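Local coordinates for anaerobically-induced outer membrane porin OprE (Pseudomonas aeruginosa, PDB 4FRX), which forms a beta-barrel in the bacterial outer membrane and probably acts as a porin that lets small solutes through, at residues Gly88-Pro92 against Gly168-Thr172; Glu144-Val148 against Val159-Leu163; Ser248-Asn254 against Gly277-Asn281; Tyr324-Asp328 against Thr341-Arg345; Val355-Thr359 against Leu386-Pro391. All blocks are in the same frame, centred on the assembly; numbering follows the deposited sequence.

Contact 1 (Gly88-Pro92 against Gly168-Thr172); sequences GTVFP and GRNST
Pro92 presses its ring edge onto the backbone carbonyl of Asn170, with Pro92 CB 3.3 Å from Asn170 O and the CD corner nearly as near. Next to it, Asn170 turns its CB into the two carbonyls that precede Phe91: Asn170 CB is 3.5 Å from Thr89 O, and Asn170 CA is 3.6 Å from Val90 O. Arg169 runs alongside Thr89, the two side chains pointing the same way, so that Arg169 NH2 comes within 4.0 Å of Thr89 CB. Thr89 O is buried here without a hydrogen-bond partner in the model.

No direct hydrogen bond crosses this contact; two waters supply the polar link. One donates to Gly88 O and Phe91 O and accepts from Asn170 ND2, the last at 3.2 Å. The other donates to both Val90 O and Arg169 O, the latter at 2.7 Å. With CG set between its backbone N and carbonyl carbon (chi1 60°), the Asn170 amide turns toward Gly88, ND2 coming 3.6 Å from Gly88 O and bonding the first water. A type I turn from Gly168 to Ser171 presents Arg169 and Asn170 together.

Both segments belong to loops that meet within the barrel, in keeping with the inward-folded loops of the OprD family. Thr89 OG1 bonds to Arg137 and Arg169 NH1 to Asn134, while Arg169 NE and Asn170 ND2 bond to the carbonyls of Gly318 and Asp317 in the loop before strand 340-349. Val90 also packs on Phe22 and Ile24 of strand 17-28, and Phe91 meets Phe103 of strand 102-114.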
# COMPACT_ATOMS: atom_id res chain seq x y z
N GLY A 88 -17.31 7.58 4.43
CA GLY A 88 -17.12 6.59 5.47
C GLY A 88 -15.77 5.91 5.42
O GLY A 88 -15.56 4.87 6.05
N THR A 89 -14.84 6.48 4.66
CA THR A 89 -13.50 5.91 4.56
C THR A 89 -12.45 6.84 5.16
O THR A 89 -11.29 6.46 5.29
CB THR A 89 -13.10 5.56 3.09
OG1 THR A 89 -13.24 6.71 2.25
CG2 THR A 89 -13.98 4.42 2.54
N VAL A 90 -12.85 8.05 5.53
CA VAL A 90 -11.92 9.00 6.11
C VAL A 90 -11.97 9.02 7.65
O VAL A 90 -10.94 8.95 8.29
CB VAL A 90 -12.13 10.42 5.57
CG1 VAL A 90 -11.07 11.35 6.10
CG2 VAL A 90 -12.11 10.41 4.04
N PHE A 91 -13.18 9.11 8.21
CA PHE A 91 -13.40 9.24 9.66
C PHE A 91 -14.14 8.05 10.28
O PHE A 91 -15.04 7.50 9.66
CB PHE A 91 -14.22 10.51 9.95
CG PHE A 91 -13.46 11.77 9.71
CD1 PHE A 91 -12.61 12.27 10.68
CD2 PHE A 91 -13.55 12.44 8.50
CE1 PHE A 91 -11.86 13.41 10.45
CE2 PHE A 91 -12.82 13.59 8.27
CZ PHE A 91 -11.97 14.06 9.24
N PRO A 92 -13.76 7.66 11.51
CA PRO A 92 -14.55 6.66 12.23
C PRO A 92 -15.93 7.21 12.60
O PRO A 92 -16.14 8.42 12.52
CB PRO A 92 -13.73 6.39 13.49
CG PRO A 92 -12.90 7.62 13.68
CD PRO A 92 -12.63 8.17 12.30
N GLY A 168 -6.52 0.85 11.02
CA GLY A 168 -6.96 1.39 9.74
C GLY A 168 -6.80 2.89 9.60
O GLY A 168 -6.62 3.61 10.57
N ARG A 169 -6.89 3.36 8.36
CA ARG A 169 -6.75 4.79 8.09
C ARG A 169 -7.88 5.60 8.73
O ARG A 169 -7.70 6.77 9.06
CB ARG A 169 -6.69 5.04 6.57
CG ARG A 169 -7.94 4.60 5.83
CD ARG A 169 -7.67 4.40 4.35
NE ARG A 169 -8.87 3.90 3.68
CZ ARG A 169 -8.95 3.68 2.37
NH1 ARG A 169 -7.90 3.88 1.60
NH2 ARG A 169 -10.09 3.23 1.85
N ASN A 170 -9.03 4.95 8.94
CA ASN A 170 -10.22 5.60 9.48
C ASN A 170 -10.55 5.12 10.89
O ASN A 170 -11.72 5.09 11.29
CB ASN A 170 -11.41 5.29 8.58
CG ASN A 170 -11.69 3.80 8.49
OD1 ASN A 170 -10.83 2.98 8.81
ND2 ASN A 170 -12.90 3.44 8.06
N SER A 171 -9.52 4.73 11.64
CA SER A 171 -9.72 4.14 12.96
C SER A 171 -8.64 4.58 13.96
O SER A 171 -7.58 5.08 13.57
CB SER A 171 -9.71 2.62 12.85
OG SER A 171 -9.81 2.01 14.13
N THR A 172 -8.92 4.40 15.25
CA THR A 172 -7.90 4.60 16.28
C THR A 172 -7.49 3.27 16.92
O THR A 172 -6.61 3.24 17.77
CB THR A 172 -8.42 5.49 17.43
OG1 THR A 172 -9.52 4.84 18.07
CG2 THR A 172 -8.87 6.85 16.91
O HOH W 1 -15.58 5.05 8.74
O HOH W 2 -8.45 8.60 7.17

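Contact 2 (Glu144-Val148 against Val159-Leu163); sequences EGGQV and VAGQL
Val159 lays its CG2 methyl against the stem of Gln147, 3.7 Å from Gln147 CG. Gln147 is stretched out, with CG anti to the backbone N (chi1 177°); it crosses the valine at a slant and carries its amide on to Tyr197, whose hydroxyl bonds Gln147 OE1. The Val159 backbone adds a CA-H...O contact, Val159 CA to Val148 O at 3.3 Å. Ala160 makes a hydrogen-bonded pair with Val148: Ala160 N donates to Val148 O at 3.0 Å, and Val148 N returns a bond to Ala160 O at 2.8 Å. On that face the methyl Ala160 CB touches Val148 CG1 at 4.1 Å.

These are the two arms of an antiparallel beta hairpin, strands 142-150 and 156-167, in the wall of the barrel; their directions differ by 164° over this piece. Gly161, with no side chain, sits in a non-hydrogen-bonded pair with Gln147, and the chains close in until Gly161 CA and Gln147 CA are 4.0 Å apart. Gln162 restores the bonding, since Gln162 N reaches Gly146 O at 2.9 Å while Gly146 N bonds back to Gln162 O; its side chain leads away from the neighbouring strand. Leu163 returns to the face of Gln147, its CB lying against Glu144 O and its side chain packed on Leu124, Phe195 and Tyr197.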
# COMPACT_ATOMS: atom_id res chain seq x y z
N GLU A 144 1.27 -3.16 14.10
CA GLU A 144 2.06 -3.39 15.31
C GLU A 144 2.81 -4.69 15.17
O GLU A 144 2.25 -5.69 14.75
CB GLU A 144 1.15 -3.47 16.55
CG GLU A 144 0.32 -2.22 16.82
CD GLU A 144 1.16 -1.02 17.20
OE1 GLU A 144 0.93 0.07 16.62
OE2 GLU A 144 2.04 -1.16 18.08
N GLY A 145 4.08 -4.71 15.54
CA GLY A 145 4.84 -5.94 15.46
C GLY A 145 6.30 -5.77 15.82
O GLY A 145 6.68 -4.81 16.49
N GLY A 146 7.13 -6.70 15.36
CA GLY A 146 8.57 -6.63 15.59
C GLY A 146 9.25 -6.85 14.25
O GLY A 146 8.76 -7.63 13.44
N GLN A 147 10.38 -6.18 14.02
CA GLN A 147 11.05 -6.24 12.72
C GLN A 147 12.55 -5.97 12.82
O GLN A 147 12.98 -5.08 13.54
CB GLN A 147 10.40 -5.20 11.78
CG GLN A 147 11.04 -5.10 10.42
CD GLN A 147 10.45 -3.98 9.58
OE1 GLN A 147 9.50 -4.20 8.83
NE2 GLN A 147 11.03 -2.79 9.67
N VAL A 148 13.34 -6.75 12.08
CA VAL A 148 14.76 -6.45 11.93
C VAL A 148 15.09 -6.13 10.48
O VAL A 148 14.62 -6.80 9.57
CB VAL A 148 15.66 -7.61 12.45
CG1 VAL A 148 15.38 -8.89 11.69
CG2 VAL A 148 17.13 -7.24 12.33
N VAL A 159 15.26 -7.86 5.43
CA VAL A 159 14.22 -7.58 6.43
C VAL A 159 13.52 -8.88 6.81
O VAL A 159 13.41 -9.80 6.00
CB VAL A 159 13.21 -6.49 5.93
CG1 VAL A 159 12.43 -6.97 4.71
CG2 VAL A 159 12.24 -6.06 7.04
N ALA A 160 13.11 -8.95 8.07
CA ALA A 160 12.31 -10.05 8.58
C ALA A 160 11.50 -9.47 9.72
O ALA A 160 12.00 -8.63 10.47
CB ALA A 160 13.21 -11.17 9.08
N GLY A 161 10.26 -9.90 9.86
CA GLY A 161 9.41 -9.36 10.90
C GLY A 161 8.18 -10.20 11.13
O GLY A 161 7.94 -11.19 10.43
N GLN A 162 7.42 -9.81 12.13
CA GLN A 162 6.18 -10.46 12.50
C GLN A 162 5.21 -9.36 12.86
O GLN A 162 5.54 -8.50 13.69
CB GLN A 162 6.40 -11.34 13.73
CG GLN A 162 5.13 -11.95 14.29
CD GLN A 162 5.39 -12.87 15.47
OE1 GLN A 162 6.52 -13.27 15.72
NE2 GLN A 162 4.33 -13.21 16.19
N LEU A 163 4.02 -9.36 12.24
CA LEU A 163 2.99 -8.37 12.56
C LEU A 163 1.82 -9.03 13.28
O LEU A 163 1.48 -10.18 13.02
CB LEU A 163 2.48 -7.67 11.29
CG LEU A 163 3.55 -7.08 10.38
CD1 LEU A 163 2.93 -6.43 9.15
CD2 LEU A 163 4.36 -6.06 11.17

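Contact 3 (Ser248-Asn254 against Gly277-Asn281); sequences SSSDGKN and GEVDN
Asn254 crosses Val279 at about a right angle, its OD1 lying 3.6 Å from Val279 CB, and uses its amide to hold the backbone on both sides of Glu278. Its CG lies anti to the backbone N (chi1 178°), which carries the amide across to Gly277 and Val279. Val279 N donates to Asn254 OD1 at 2.8 Å, nearly straight at 173° and in the carbonyl plane on a lone pair. Asn254 ND2 gives a hydrogen to Gly277 O at 3.1 Å, arriving from above that carbonyl's plane; Tyr264 O is a second acceptor for ND2. The extended Glu278 side chain runs past Ser250, and Ser250 OG donates to the anti lone pair of Glu278 OE2 at 2.7 Å.

Farther along, the strands pair properly: Ser248 N bonds Asn281 O at 2.8 Å, and Asn281 N bonds Ser248 O in return. Beyond that pair the direct backbone bonding gives way to a water, which accepts from Ser250 N and donates to Val279 O at 2.6 Å. Val279 CG1 lies against the Ser249 carbonyl group.

The contact closes the base of the long excursion between strands 237-250 and 280-292, which carries helix 257-261. Strand 221-234 flanks it, with Tyr221 on Val279 and Gln223 bonded to Ser248 OG.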
# COMPACT_ATOMS: atom_id res chain seq x y z
N SER A 248 0.88 -17.61 -4.40
CA SER A 248 0.16 -17.59 -3.13
C SER A 248 -0.60 -18.90 -2.94
O SER A 248 -1.34 -19.34 -3.83
CB SER A 248 -0.84 -16.45 -3.11
OG SER A 248 -0.24 -15.19 -3.36
N SER A 249 -0.42 -19.53 -1.79
CA SER A 249 -1.10 -20.79 -1.53
C SER A 249 -1.63 -20.82 -0.11
O SER A 249 -1.30 -19.93 0.68
CB SER A 249 -0.14 -21.97 -1.76
OG SER A 249 1.00 -21.86 -0.93
N SER A 250 -2.43 -21.83 0.21
CA SER A 250 -3.08 -21.89 1.51
C SER A 250 -2.14 -22.24 2.66
O SER A 250 -1.12 -22.91 2.46
CB SER A 250 -4.23 -22.89 1.48
OG SER A 250 -3.76 -24.19 1.16
N ASP A 251 -2.50 -21.79 3.85
CA ASP A 251 -1.76 -22.10 5.07
C ASP A 251 -2.76 -22.43 6.15
O ASP A 251 -3.83 -21.81 6.22
CB ASP A 251 -0.91 -20.90 5.50
CG ASP A 251 -0.19 -21.14 6.83
OD1 ASP A 251 0.92 -21.70 6.80
OD2 ASP A 251 -0.74 -20.79 7.90
N GLY A 252 -2.44 -23.41 6.99
CA GLY A 252 -3.27 -23.73 8.14
C GLY A 252 -4.74 -23.97 7.83
O GLY A 252 -5.07 -24.78 6.97
N LYS A 253 -5.62 -23.25 8.53
CA LYS A 253 -7.07 -23.45 8.43
C LYS A 253 -7.62 -23.31 7.02
O LYS A 253 -8.46 -24.10 6.58
CB LYS A 253 -7.79 -22.51 9.39
CG LYS A 253 -7.50 -22.82 10.86
CD LYS A 253 -8.35 -21.97 11.78
CE LYS A 253 -8.13 -22.31 13.25
NZ LYS A 253 -8.30 -23.77 13.50
N ASN A 254 -7.14 -22.31 6.29
CA ASN A 254 -7.57 -22.11 4.92
C ASN A 254 -7.24 -23.31 4.03
O ASN A 254 -7.93 -23.57 3.04
CB ASN A 254 -6.93 -20.83 4.37
CG ASN A 254 -7.30 -20.59 2.93
OD1 ASN A 254 -6.52 -20.89 2.01
ND2 ASN A 254 -8.49 -20.06 2.71
N GLY A 277 -13.17 -19.48 -0.72
CA GLY A 277 -12.52 -20.78 -0.65
C GLY A 277 -11.02 -20.73 -0.38
O GLY A 277 -10.53 -19.84 0.32
N GLU A 278 -10.30 -21.69 -0.94
CA GLU A 278 -8.89 -21.87 -0.61
C GLU A 278 -8.06 -20.83 -1.35
O GLU A 278 -8.35 -20.52 -2.50
CB GLU A 278 -8.44 -23.25 -1.05
CG GLU A 278 -7.12 -23.67 -0.45
CD GLU A 278 -6.70 -25.08 -0.81
OE1 GLU A 278 -7.37 -25.71 -1.66
OE2 GLU A 278 -5.70 -25.55 -0.23
N VAL A 279 -7.04 -20.28 -0.70
CA VAL A 279 -6.09 -19.41 -1.41
C VAL A 279 -5.37 -20.26 -2.46
O VAL A 279 -4.97 -21.39 -2.18
CB VAL A 279 -5.07 -18.74 -0.46
CG1 VAL A 279 -3.97 -18.05 -1.25
CG2 VAL A 279 -5.76 -17.75 0.45
N ASP A 280 -5.22 -19.71 -3.67
CA ASP A 280 -4.73 -20.42 -4.84
C ASP A 280 -4.61 -19.39 -5.95
O ASP A 280 -5.49 -19.27 -6.79
CB ASP A 280 -5.73 -21.52 -5.25
CG ASP A 280 -5.39 -22.18 -6.59
OD1 ASP A 280 -4.20 -22.43 -6.84
OD2 ASP A 280 -6.32 -22.44 -7.39
N ASN A 281 -3.51 -18.64 -5.96
CA ASN A 281 -3.31 -17.57 -6.93
C ASN A 281 -1.85 -17.45 -7.38
O ASN A 281 -0.92 -17.50 -6.56
CB ASN A 281 -3.81 -16.24 -6.34
CG ASN A 281 -3.70 -15.08 -7.33
OD1 ASN A 281 -4.67 -14.75 -8.01
ND2 ASN A 281 -2.54 -14.45 -7.40
O HOH W 3 -0.20 -14.77 -6.07
O HOH W 4 -3.30 -23.40 -2.36

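Contact 4 (Tyr324-Asp328 against Thr341-Arg345); sequences YLITD and TWQVR
Ile326 and Thr327 are the central residues of a type I turn, Leu325 to Asp328, closed by the bond from Asp328 N to Leu325 O. The turn stands off the extended segment Thr341-Arg345 rather than pairing with it; even the nearest alpha carbons, Thr327 CA and Thr341 CA, are 7.7 Å apart. Alternate residues of the strand, Thr341, Gln343 and Arg345, point their side chains at the turn.

Gln343 does most of the bridging. Its CG sits between the backbone N and carbonyl carbon (chi1 66°) and the rest of the chain is extended, which brings NE2 to Ile326 O at 3.0 Å. The bond is straight at the hydrogen, 166°, and Ile326 O lies in the amide plane of Gln343, yet the donor stands well above the plane of the Ile326 carbonyl. The same NE2 rests on the isoleucine, 3.6 Å from Ile326 CG1. Arg345 comes in edge-on: NE, at 2.7 Å, and NH2 both donate to Gln343 OE1, with that oxygen near the guanidinium plane. Arg345 NH2 also makes a weak bond to Ile326 O at 3.1 Å. Thr327 and Thr341 meet tip to tip through their methyls, Thr327 CG2 to Thr341 CG2 at 3.7 Å, while Thr327 OG1 bonds Lys333 O and Gln302 NE2.

The inward-folded loop is thus tied to the barrel wall by a buried polar chain. Two donors from Arg345 fix the rotation of the Gln343 amide and leave Gln343 NE2 turned to Ile326 O; the nearby positive charge would probably polarise that amide and strengthen it as a donor.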
# COMPACT_ATOMS: atom_id res chain seq x y z
N TYR A 324 0.74 -5.11 -3.76
CA TYR A 324 1.92 -4.72 -4.55
C TYR A 324 1.80 -5.23 -6.00
O TYR A 324 2.63 -6.00 -6.49
CB TYR A 324 3.22 -5.18 -3.89
CG TYR A 324 4.44 -4.57 -4.54
CD1 TYR A 324 4.62 -3.19 -4.56
CD2 TYR A 324 5.40 -5.37 -5.18
CE1 TYR A 324 5.73 -2.61 -5.17
CE2 TYR A 324 6.52 -4.80 -5.79
CZ TYR A 324 6.67 -3.42 -5.78
OH TYR A 324 7.77 -2.84 -6.39
N LEU A 325 0.74 -4.79 -6.66
CA LEU A 325 0.45 -5.12 -8.05
C LEU A 325 0.55 -3.84 -8.88
O LEU A 325 0.18 -2.76 -8.41
CB LEU A 325 -0.97 -5.70 -8.17
CG LEU A 325 -1.30 -7.00 -7.41
CD1 LEU A 325 -2.78 -7.38 -7.53
CD2 LEU A 325 -0.41 -8.17 -7.87
N ILE A 326 1.00 -3.97 -10.13
CA ILE A 326 1.04 -2.84 -11.04
C ILE A 326 -0.33 -2.26 -11.36
O ILE A 326 -0.45 -1.17 -11.96
CB ILE A 326 1.80 -3.15 -12.36
CG1 ILE A 326 1.14 -4.29 -13.14
CG2 ILE A 326 3.27 -3.44 -12.06
CD1 ILE A 326 1.74 -4.49 -14.55
N THR A 327 -1.37 -2.98 -10.93
CA THR A 327 -2.75 -2.60 -11.15
C THR A 327 -3.43 -2.03 -9.90
O THR A 327 -4.63 -1.79 -9.90
CB THR A 327 -3.58 -3.81 -11.64
OG1 THR A 327 -3.53 -4.85 -10.66
CG2 THR A 327 -3.04 -4.33 -12.98
N ASP A 328 -2.67 -1.81 -8.83
CA ASP A 328 -3.26 -1.21 -7.63
C ASP A 328 -3.33 0.28 -7.87
O ASP A 328 -2.32 0.97 -7.79
CB ASP A 328 -2.45 -1.53 -6.37
CG ASP A 328 -3.14 -1.03 -5.08
OD1 ASP A 328 -3.44 0.17 -4.97
OD2 ASP A 328 -3.37 -1.86 -4.17
N THR A 341 -5.02 -8.15 -17.13
CA THR A 341 -5.16 -6.70 -17.21
C THR A 341 -4.03 -6.10 -18.03
O THR A 341 -2.87 -6.34 -17.75
CB THR A 341 -5.15 -6.08 -15.79
OG1 THR A 341 -6.16 -6.69 -14.99
CG2 THR A 341 -5.42 -4.58 -15.85
N TRP A 342 -4.38 -5.32 -19.05
CA TRP A 342 -3.38 -4.50 -19.73
C TRP A 342 -3.51 -3.04 -19.30
O TRP A 342 -4.56 -2.61 -18.84
CB TRP A 342 -3.46 -4.65 -21.26
CG TRP A 342 -4.73 -4.16 -21.91
CD1 TRP A 342 -5.82 -4.91 -22.23
CD2 TRP A 342 -5.01 -2.83 -22.37
NE1 TRP A 342 -6.77 -4.13 -22.85
CE2 TRP A 342 -6.30 -2.85 -22.94
CE3 TRP A 342 -4.31 -1.61 -22.34
CZ2 TRP A 342 -6.90 -1.71 -23.49
CZ3 TRP A 342 -4.92 -0.47 -22.89
CH2 TRP A 342 -6.19 -0.54 -23.45
N GLN A 343 -2.42 -2.30 -19.41
CA GLN A 343 -2.47 -0.90 -19.01
C GLN A 343 -1.50 -0.07 -19.82
O GLN A 343 -0.48 -0.56 -20.30
CB GLN A 343 -2.14 -0.76 -17.52
CG GLN A 343 -0.71 -1.16 -17.16
CD GLN A 343 -0.41 -0.95 -15.70
OE1 GLN A 343 0.19 0.05 -15.31
NE2 GLN A 343 -0.84 -1.90 -14.88
N VAL A 344 -1.85 1.20 -19.98
CA VAL A 344 -0.96 2.17 -20.59
C VAL A 344 -0.84 3.37 -19.67
O VAL A 344 -1.81 3.76 -19.02
CB VAL A 344 -1.43 2.58 -22.00
CG1 VAL A 344 -1.39 1.38 -22.92
CG2 VAL A 344 -2.82 3.18 -21.96
N ARG A 345 0.36 3.93 -19.61
CA ARG A 345 0.63 5.06 -18.73
C ARG A 345 1.25 6.20 -19.52
O ARG A 345 2.05 5.97 -20.41
CB ARG A 345 1.61 4.66 -17.64
CG ARG A 345 1.13 3.54 -16.74
CD ARG A 345 2.13 3.31 -15.61
NE ARG A 345 1.67 2.22 -14.77
CZ ARG A 345 2.13 1.98 -13.55
NH1 ARG A 345 3.07 2.76 -13.02
NH2 ARG A 345 1.63 0.95 -12.86

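Contact 5 (Val355-Thr359 against Leu386-Pro391); sequences VPGLT and LAYVIP
Leu358 and Tyr388 cross at about a right angle on the same face of the sheet, as partners of a non-hydrogen-bonded pair. The tyrosine ring lies edge-on to the backbone of Leu358, whose CA sits near the ring plane, and the closest side-chain approach is Leu358 CB to Tyr388 CD1, 3.6 Å. Anti placement of CG relative to the backbone N (chi1 -174°) sends the ring along the neighbouring chain toward the turn, where Tyr388 CE1 comes 3.6 Å from Pro356 O and skirts the Val355 methyl CG1. Leu358 reaches the other way: its CD1 lies against Leu386 CD1 at 4.0 Å, so leucine, leucine and tyrosine form a continuous apolar strip.

At the far end two prolines meet, Pro356 CG to Pro391 CG at 4.2 Å, with Pro391 CG also resting on Pro356 O. In the backbone, Thr359 N bonds Ala387 O at 2.9 Å, and Ala387 N answers to Thr359 O. The last rung is Val389 N to Gly357 O, 2.8 Å, its donor above the carbonyl plane. Gly357 is third in a type II turn, Val355 to Leu358, where its positive phi (98°) suits glycine.

This is the open end of an antiparallel hairpin, where strand 358-370 starts and strand 377-389 finishes. The Leu358 and Tyr388 side chains point away from the barrel axis, and a bound detergent lies about 5 Å from the Leu386 side chain; an apolar band with tyrosine near the strand ends is characteristic of the lipid-facing surface of outer membrane barrels.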
# COMPACT_ATOMS: atom_id res chain seq x y z
N VAL A 355 8.31 24.93 -15.71
CA VAL A 355 7.40 24.95 -14.57
C VAL A 355 7.76 23.84 -13.57
O VAL A 355 7.00 22.88 -13.42
CB VAL A 355 5.94 24.77 -15.01
CG1 VAL A 355 4.97 25.25 -13.92
CG2 VAL A 355 5.69 25.52 -16.31
N PRO A 356 8.91 23.97 -12.89
CA PRO A 356 9.35 22.90 -11.99
C PRO A 356 8.34 22.72 -10.86
O PRO A 356 7.78 23.70 -10.36
CB PRO A 356 10.68 23.42 -11.45
CG PRO A 356 10.57 24.90 -11.54
CD PRO A 356 9.77 25.16 -12.79
N GLY A 357 8.09 21.47 -10.49
CA GLY A 357 7.13 21.17 -9.45
C GLY A 357 5.75 20.79 -9.95
O GLY A 357 4.94 20.29 -9.17
N LEU A 358 5.48 21.03 -11.23
CA LEU A 358 4.19 20.64 -11.83
C LEU A 358 4.35 19.33 -12.62
O LEU A 358 5.22 19.22 -13.48
CB LEU A 358 3.61 21.75 -12.73
CG LEU A 358 2.27 21.46 -13.42
CD1 LEU A 358 1.09 21.48 -12.45
CD2 LEU A 358 1.98 22.42 -14.58
N THR A 359 3.50 18.35 -12.32
CA THR A 359 3.53 17.08 -13.05
C THR A 359 2.12 16.60 -13.39
O THR A 359 1.16 16.89 -12.69
CB THR A 359 4.23 15.96 -12.22
OG1 THR A 359 3.55 15.80 -10.98
CG2 THR A 359 5.70 16.29 -11.95
N LEU A 386 -2.86 15.24 -11.21
CA LEU A 386 -2.21 16.51 -11.49
C LEU A 386 -1.70 17.05 -10.17
O LEU A 386 -2.47 17.19 -9.22
CB LEU A 386 -3.23 17.48 -12.09
CG LEU A 386 -2.74 18.89 -12.44
CD1 LEU A 386 -1.70 18.84 -13.55
CD2 LEU A 386 -3.91 19.78 -12.83
N ALA A 387 -0.41 17.34 -10.09
CA ALA A 387 0.18 17.82 -8.84
C ALA A 387 1.10 19.00 -9.07
O ALA A 387 1.86 19.03 -10.04
CB ALA A 387 0.93 16.71 -8.13
N TYR A 388 1.03 19.98 -8.18
CA TYR A 388 1.98 21.08 -8.16
C TYR A 388 2.59 21.25 -6.77
O TYR A 388 1.88 21.48 -5.78
CB TYR A 388 1.31 22.40 -8.57
CG TYR A 388 2.30 23.54 -8.70
CD1 TYR A 388 3.40 23.43 -9.53
CD2 TYR A 388 2.12 24.72 -7.98
CE1 TYR A 388 4.31 24.47 -9.66
CE2 TYR A 388 3.03 25.77 -8.10
CZ TYR A 388 4.12 25.64 -8.94
OH TYR A 388 5.03 26.67 -9.07
N VAL A 389 3.90 21.12 -6.71
CA VAL A 389 4.63 21.43 -5.49
C VAL A 389 5.45 22.71 -5.69
O VAL A 389 6.30 22.77 -6.59
CB VAL A 389 5.55 20.27 -5.08
CG1 VAL A 389 6.43 20.66 -3.88
CG2 VAL A 389 4.73 19.04 -4.77
N ILE A 390 5.16 23.72 -4.88
CA ILE A 390 5.86 25.01 -4.98
C ILE A 390 7.35 24.80 -4.73
O ILE A 390 7.75 24.38 -3.65
CB ILE A 390 5.26 26.06 -4.01
CG1 ILE A 390 3.79 26.28 -4.32
CG2 ILE A 390 6.02 27.39 -4.11
CD1 ILE A 390 3.10 27.26 -3.39
N PRO A 391 8.17 25.09 -5.75
CA PRO A 391 9.60 24.79 -5.80
C PRO A 391 10.48 25.73 -4.97
O PRO A 391 11.55 25.31 -4.52
CB PRO A 391 9.93 24.93 -7.29
CG PRO A 391 8.96 25.91 -7.79
CD PRO A 391 7.70 25.69 -7.02

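All five contacts belong to one antiparallel barrel and its loops. Contact 2 falls within the chain span that contact 1 encloses, their nearest atoms about 8 Å apart; contacts 3, 4 and 5 then follow in series. Contacts 2, 3 and 5 stitch consecutive strands edge to edge. Contacts 3 and 5, with centres about 44 Å apart, lie on opposite sides of the chain's centre. Contacts 1 and 4 instead involve loops folded into the barrel. Contacts 4 and 5 use neighbouring strands, 340-349 and 358-370. Together they combine a paired wall with inward loops, which in related porins narrow the channel.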